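PDB 2Q1A: 2-dehydro-3-deoxy-D-arabinonate dehydratase from Sulfolobus solfataricus, which catalyses the metal-dependent dehydration of 2-dehydro-3-deoxy-D-arabinonate to 2,5-dioxopentanoate, a step on the pentose oxidation route from D-arabinonate to 2-oxoglutarate. Local coordinates for residues 138-143 with 163-168; 81-86 with 224-229. One frame throughout, in Å; residues are numbered along the deposited sequence.

Contact 1: residues 138-143 with 163-168. With MG (magnesium ion), chain B; 2KT (2-ketobutyric acid), chain C.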
loop_
_atom_site.group_PDB
_atom_site.type_symbol
_atom_site.label_atom_id
_atom_site.label_comp_id
_atom_site.label_asym_id
_atom_site.label_seq_id
_atom_site.Cartn_x
_atom_site.Cartn_y
_atom_site.Cartn_z
ATOM N N GLU A 138 17.396 3.286 -40.421
ATOM C CA GLU A 138 18.454 2.699 -41.242
ATOM C C GLU A 138 19.829 3.132 -40.738
ATOM O O GLU A 138 20.854 2.676 -41.254
ATOM C CB GLU A 138 18.284 3.087 -42.725
ATOM C CG GLU A 138 17.052 2.488 -43.424
ATOM C CD GLU A 138 16.849 3.008 -44.863
ATOM O OE1 GLU A 138 17.377 4.098 -45.208
ATOM O OE2 GLU A 138 16.155 2.325 -45.657
ATOM N N TRP A 139 19.852 4.006 -39.730
ATOM C CA TRP A 139 21.114 4.535 -39.206
ATOM C C TRP A 139 21.007 5.005 -37.743
ATOM O O TRP A 139 20.716 6.175 -37.466
ATOM C CB TRP A 139 21.648 5.646 -40.128
ATOM C CG TRP A 139 22.948 6.272 -39.694
ATOM C CD1 TRP A 139 24.047 5.631 -39.187
ATOM C CD2 TRP A 139 23.287 7.663 -39.754
ATOM N NE1 TRP A 139 25.043 6.542 -38.912
ATOM C CE2 TRP A 139 24.604 7.795 -39.250
ATOM C CE3 TRP A 139 22.604 8.813 -40.181
ATOM C CZ2 TRP A 139 25.256 9.030 -39.167
ATOM C CZ3 TRP A 139 23.253 10.044 -40.099
ATOM C CH2 TRP A 139 24.568 10.141 -39.591
ATOM N N THR A 140 21.260 4.081 -36.819
ATOM C CA THR A 140 21.182 4.358 -35.388
ATOM C C THR A 140 22.565 4.240 -34.754
ATOM O O THR A 140 23.276 3.254 -34.977
ATOM C CB THR A 140 20.158 3.414 -34.684
ATOM O OG1 THR A 140 18.835 3.673 -35.178
ATOM C CG2 THR A 140 20.176 3.601 -33.173
ATOM N N LEU A 141 22.938 5.248 -33.967
ATOM C CA LEU A 141 24.249 5.303 -33.325
ATOM C C LEU A 141 24.149 5.426 -31.807
ATOM O O LEU A 141 23.263 6.117 -31.304
ATOM C CB LEU A 141 25.068 6.483 -33.871
ATOM C CG LEU A 141 25.601 6.441 -35.308
ATOM C CD1 LEU A 141 26.391 7.716 -35.611
ATOM C CD2 LEU A 141 26.458 5.191 -35.567
ATOM N N PRO A 142 25.053 4.760 -31.070
ATOM C CA PRO A 142 25.078 4.988 -29.631
ATOM C C PRO A 142 25.837 6.272 -29.307
ATOM O O PRO A 142 26.823 6.589 -29.976
ATOM C CB PRO A 142 25.835 3.769 -29.099
ATOM C CG PRO A 142 26.752 3.373 -30.226
ATOM C CD PRO A 142 26.072 3.780 -31.504
ATOM N N GLU A 143 25.377 7.013 -28.304
ATOM C CA GLU A 143 26.076 8.221 -27.894
ATOM C C GLU A 143 26.633 8.076 -26.472
ATOM O O GLU A 143 25.884 8.129 -25.493
ATOM C CB GLU A 143 25.175 9.451 -28.045
ATOM C CG GLU A 143 24.774 9.760 -29.502
ATOM C CD GLU A 143 24.015 11.084 -29.668
ATOM O OE1 GLU A 143 23.624 11.414 -30.815
ATOM O OE2 GLU A 143 23.809 11.793 -28.655
ATOM N N ASP A 163 24.098 5.851 -22.400
ATOM C CA ASP A 163 24.058 5.705 -23.831
ATOM C C ASP A 163 22.790 6.384 -24.376
ATOM O O ASP A 163 21.688 5.841 -24.278
ATOM C CB ASP A 163 24.084 4.215 -24.172
ATOM C CG ASP A 163 24.221 3.948 -25.654
ATOM O OD1 ASP A 163 24.086 4.893 -26.460
ATOM O OD2 ASP A 163 24.459 2.773 -26.013
ATOM N N ASP A 164 22.956 7.574 -24.949
ATOM C CA ASP A 164 21.859 8.269 -25.618
ATOM C C ASP A 164 21.649 7.690 -27.030
ATOM O O ASP A 164 22.084 8.257 -28.038
ATOM C CB ASP A 164 22.111 9.796 -25.616
ATOM C CG ASP A 164 21.101 10.582 -26.457
ATOM O OD1 ASP A 164 19.964 10.119 -26.675
ATOM O OD2 ASP A 164 21.456 11.689 -26.907
ATOM N N VAL A 165 20.967 6.553 -27.090
ATOM C CA VAL A 165 20.720 5.865 -28.358
ATOM C C VAL A 165 19.890 6.755 -29.297
ATOM O O VAL A 165 18.806 7.205 -28.933
ATOM C CB VAL A 165 20.046 4.480 -28.123
ATOM C CG1 VAL A 165 20.003 3.671 -29.400
ATOM C CG2 VAL A 165 20.788 3.703 -27.043
ATOM N N SER A 166 20.407 7.012 -30.498
ATOM C CA SER A 166 19.768 7.961 -31.426
ATOM C C SER A 166 19.574 7.419 -32.850
ATOM O O SER A 166 20.542 7.012 -33.499
ATOM C CB SER A 166 20.571 9.272 -31.490
ATOM O OG SER A 166 20.990 9.706 -30.204
ATOM N N ALA A 167 18.327 7.428 -33.330
ATOM C CA ALA A 167 18.026 7.180 -34.752
ATOM C C ALA A 167 18.442 8.389 -35.594
ATOM O O ALA A 167 17.608 9.210 -35.998
ATOM C CB ALA A 167 16.546 6.862 -34.953
ATOM N N ARG A 168 19.746 8.484 -35.851
ATOM C CA ARG A 168 20.358 9.621 -36.540
ATOM C C ARG A 168 19.778 9.928 -37.926
ATOM O O ARG A 168 19.725 11.092 -38.335
ATOM C CB ARG A 168 21.873 9.422 -36.624
ATOM C CG ARG A 168 22.586 9.438 -35.263
ATOM C CD ARG A 168 22.537 10.819 -34.622
ATOM N NE ARG A 168 22.938 11.849 -35.576
ATOM C CZ ARG A 168 24.191 12.258 -35.758
ATOM N NH1 ARG A 168 25.177 11.743 -35.030
ATOM N NH2 ARG A 168 24.459 13.191 -36.663
HETATM MG MG MG B . 23.178 12.798 -26.973
HETATM C C4 2KT C . 21.399 15.888 -29.956
HETATM C C3 2KT C . 22.574 16.170 -29.506
HETATM C C2 2KT C . 23.046 15.305 -28.701
HETATM O O3 2KT C . 22.366 14.352 -28.311
HETATM C C 2KT C . 24.305 15.419 -28.257
HETATM O OXT 2KT C . 25.023 16.375 -28.629
HETATM O O 2KT C . 24.753 14.554 -27.465
HETATM O O HOH W 1 25.557 10.146 -32.949
HETATM O O HOH W 2 22.836 14.025 -25.174
#
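Leu141 and Ser166 form an antiparallel hydrogen-bonded pair, with Leu141 N to Ser166 O at 3.0 Å and Ser166 N to Leu141 O at 3.1 Å, where the two arms of a beta hairpin, strands 140-150 and 156-167 of the FAH-family fold, run past each other. A third backbone bond, Asp164 N to Glu143 O, joins the arms two residues further along, beside the metal. This pairing brings two acidic side chains to one magnesium ion. Glu143 OE2 binds it at 2.1 Å and Asp164 OD2 at 2.0 Å; sharing the metal leaves Glu143 OE2 and Asp164 OD2 2.9 Å apart, with no hydrogen bond between them. The two side chains run alongside each other in the same direction, yet their carboxylate planes are turned 78° apart. CG of Glu143 stands anti to its carbonyl carbon (chi1 -64°), and the chain then extends fully to put OE2 on the ion. Glu145, a water and two oxygens of the bound 2-ketobutyric acid, O3 and O, complete the coordination. The second oxygens have their own partners: Glu143 OE1 forms a salt bridge to Arg89, and Asp164 OD1 one to Lys118. Lys182 NZ hydrogen-bonds to Asp164 OD2 and Ser166 OG, and that hydroxyl in turn donates to Asp164 O, so the second shell probably helps to position the aspartate. Farther from the metal, CB of Arg168 sits over the face of the six-membered ring of Trp139, 3.7 Å from its centroid and 12° off the normal. The Arg168 chain bends, and a water lying in the guanidinium plane accepts from NH1 at 2.7 Å while donating to Glu143 OE1.

Contact 2: residues 81-86 with 224-229. With 2KT (2-ketobutyric acid), chain C.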
loop_
_atom_site.group_PDB
_atom_site.type_symbol
_atom_site.label_atom_id
_atom_site.label_comp_id
_atom_site.label_asym_id
_atom_site.label_seq_id
_atom_site.Cartn_x
_atom_site.Cartn_y
_atom_site.Cartn_z
ATOM N N ILE A 81 24.959 19.113 -28.114
ATOM C CA ILE A 81 26.028 19.932 -28.707
ATOM C C ILE A 81 26.874 20.658 -27.646
ATOM O O ILE A 81 26.948 21.888 -27.621
ATOM C CB ILE A 81 25.468 20.923 -29.790
ATOM C CG1 ILE A 81 24.367 20.270 -30.647
ATOM C CG2 ILE A 81 26.588 21.487 -30.669
ATOM C CD1 ILE A 81 24.800 19.042 -31.444
ATOM N N SER A 82 27.509 19.879 -26.772
ATOM C CA SER A 82 28.289 20.428 -25.662
ATOM C C SER A 82 29.807 20.267 -25.837
ATOM O O SER A 82 30.583 20.571 -24.926
ATOM C CB SER A 82 27.823 19.813 -24.337
ATOM O OG SER A 82 27.905 18.399 -24.362
ATOM N N TYR A 83 30.219 19.797 -27.013
ATOM C CA TYR A 83 31.636 19.644 -27.344
ATOM C C TYR A 83 31.991 20.428 -28.606
ATOM O O TYR A 83 31.123 20.678 -29.447
ATOM C CB TYR A 83 31.991 18.167 -27.532
ATOM C CG TYR A 83 32.064 17.368 -26.251
ATOM C CD1 TYR A 83 30.918 16.796 -25.697
ATOM C CD2 TYR A 83 33.283 17.171 -25.596
ATOM C CE1 TYR A 83 30.981 16.054 -24.523
ATOM C CE2 TYR A 83 33.358 16.423 -24.423
ATOM C CZ TYR A 83 32.203 15.870 -23.892
ATOM O OH TYR A 83 32.263 15.132 -22.731
ATOM N N GLU A 84 33.266 20.800 -28.738
ATOM C CA GLU A 84 33.737 21.609 -29.871
ATOM C C GLU A 84 33.381 21.013 -31.231
ATOM O O GLU A 84 32.869 21.719 -32.104
ATOM C CB GLU A 84 35.249 21.864 -29.787
ATOM C CG GLU A 84 35.664 22.736 -28.604
ATOM C CD GLU A 84 37.014 23.424 -28.785
ATOM O OE1 GLU A 84 37.834 22.962 -29.613
ATOM O OE2 GLU A 84 37.254 24.436 -28.086
ATOM N N MET A 85 33.642 19.716 -31.395
ATOM C CA MET A 85 33.423 19.031 -32.675
ATOM C C MET A 85 31.945 18.845 -33.014
ATOM O O MET A 85 31.589 18.641 -34.181
ATOM C CB MET A 85 34.167 17.682 -32.723
ATOM C CG MET A 85 33.648 16.582 -31.778
ATOM S SD MET A 85 32.020 15.877 -32.181
ATOM C CE MET A 85 32.241 15.306 -33.873
ATOM N N ALA A 86 31.097 18.917 -31.987
ATOM C CA ALA A 86 29.657 18.671 -32.121
ATOM C C ALA A 86 28.919 19.656 -33.047
ATOM O O ALA A 86 27.783 19.390 -33.449
ATOM C CB ALA A 86 28.992 18.601 -30.741
ATOM N N VAL A 224 37.353 10.227 -26.274
ATOM C CA VAL A 224 37.485 11.666 -26.013
ATOM C C VAL A 224 37.494 11.925 -24.500
ATOM O O VAL A 224 36.794 11.252 -23.741
ATOM C CB VAL A 224 36.354 12.492 -26.693
ATOM C CG1 VAL A 224 36.443 13.961 -26.315
ATOM C CG2 VAL A 224 36.401 12.349 -28.209
ATOM N N ASN A 225 38.301 12.892 -24.070
ATOM C CA ASN A 225 38.352 13.295 -22.667
ATOM C C ASN A 225 37.407 14.468 -22.376
ATOM O O ASN A 225 37.151 15.309 -23.245
ATOM C CB ASN A 225 39.790 13.621 -22.248
ATOM C CG ASN A 225 39.972 13.641 -20.733
ATOM O OD1 ASN A 225 39.617 14.613 -20.061
ATOM N ND2 ASN A 225 40.541 12.565 -20.193
ATOM N N THR A 226 36.894 14.506 -21.146
ATOM C CA THR A 226 35.894 15.492 -20.730
ATOM C C THR A 226 36.451 16.908 -20.574
ATOM O O THR A 226 35.683 17.864 -20.400
ATOM C CB THR A 226 35.174 15.073 -19.424
ATOM O OG1 THR A 226 36.132 14.603 -18.468
ATOM C CG2 THR A 226 34.147 13.978 -19.698
ATOM N N ASN A 227 37.776 17.048 -20.638
ATOM C CA ASN A 227 38.399 18.372 -20.681
ATOM C C ASN A 227 38.113 19.110 -21.997
ATOM O O ASN A 227 38.504 20.261 -22.171
ATOM C CB ASN A 227 39.907 18.294 -20.391
ATOM C CG ASN A 227 40.659 17.384 -21.357
ATOM O OD1 ASN A 227 40.331 17.287 -22.543
ATOM N ND2 ASN A 227 41.687 16.719 -20.845
ATOM N N LYS A 228 37.416 18.437 -22.910
ATOM C CA LYS A 228 37.042 19.025 -24.194
ATOM C C LYS A 228 35.596 19.535 -24.213
ATOM O O LYS A 228 35.149 20.108 -25.210
ATOM C CB LYS A 228 37.287 18.028 -25.333
ATOM C CG LYS A 228 38.761 17.679 -25.540
ATOM C CD LYS A 228 38.943 16.675 -26.676
ATOM C CE LYS A 228 40.146 15.758 -26.431
ATOM N NZ LYS A 228 40.145 14.568 -27.346
ATOM N N MET A 229 34.879 19.333 -23.105
ATOM C CA MET A 229 33.503 19.812 -22.955
ATOM C C MET A 229 33.499 21.330 -22.789
ATOM O O MET A 229 34.115 21.854 -21.859
ATOM C CB MET A 229 32.833 19.137 -21.749
ATOM C CG MET A 229 31.307 19.053 -21.824
ATOM S SD MET A 229 30.509 18.586 -20.266
ATOM C CE MET A 229 31.008 16.877 -20.087
HETATM C C4 2KT C . 21.399 15.888 -29.956
HETATM C C3 2KT C . 22.574 16.170 -29.506
HETATM C C2 2KT C . 23.046 15.305 -28.701
HETATM O O3 2KT C . 22.366 14.352 -28.311
HETATM C C 2KT C . 24.305 15.419 -28.257
HETATM O OXT 2KT C . 25.023 16.375 -28.629
HETATM O O 2KT C . 24.753 14.554 -27.465
#
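Tyr83 and Met229 are the pair with the nearest CA atoms, 4.8 Å apart, where a loop leading into a 3-10 turn meets a strand end that runs into another, and no hydrogen bond spans the two segments. Contact therefore rests on the Tyr83 ring, packed against the 3-10 turn 226-228 and the Met229 that follows it. Met229 CA makes a CH-pi contact over a ring face, 4.1 Å from the centroid, and CG lies 3.9 Å above the ring plane toward the rim. With CG anti to the backbone N (chi1 -155°), the methionine crosses the ring, and its bend at chi3 brings Met229 CE to 3.4 Å from Tyr83 OH. SD stands obliquely to the ring in a Met-aromatic contact, 5.4 Å from the centroid. Asn225 O faces the ring edge, and CG2 of Thr226 approaches Tyr83 OH. With the ring of Tyr83 cut back to an alanine, the Met229 side chain would probably lose its aromatic partner and be freer to turn. Two residues earlier, Ile81 N donates almost straight (174°) to OXT of the bound 2-ketobutyric acid at 2.8 Å. The contact thus sits between helix 103-109, which packs on Ile81, and the end of strand 217-225, whose Val224 pairs with Ile208 of strand 207-214.

In the fold
From the N terminus, the chain leaves strand 76-80 and enters 81-86, the first half of contact 2. It then passes helix 103-109 and reaches 138-143, and the hairpin returns through 163-168, so contact 1 closes a short loop of 19 intervening residues. Contact 2 closes only at 224-229, after 137 residues, and contact 1 is nested inside that long loop; the two do not cross. Their nearest atoms are about 7 Å apart, and they meet through the bound 2-ketobutyric acid: contact 1 supplies metal ligands, contact 2 a backbone donor to its carboxylate. Strand 250-253, pairing with both 76-80 and 140-150, joins their surroundings.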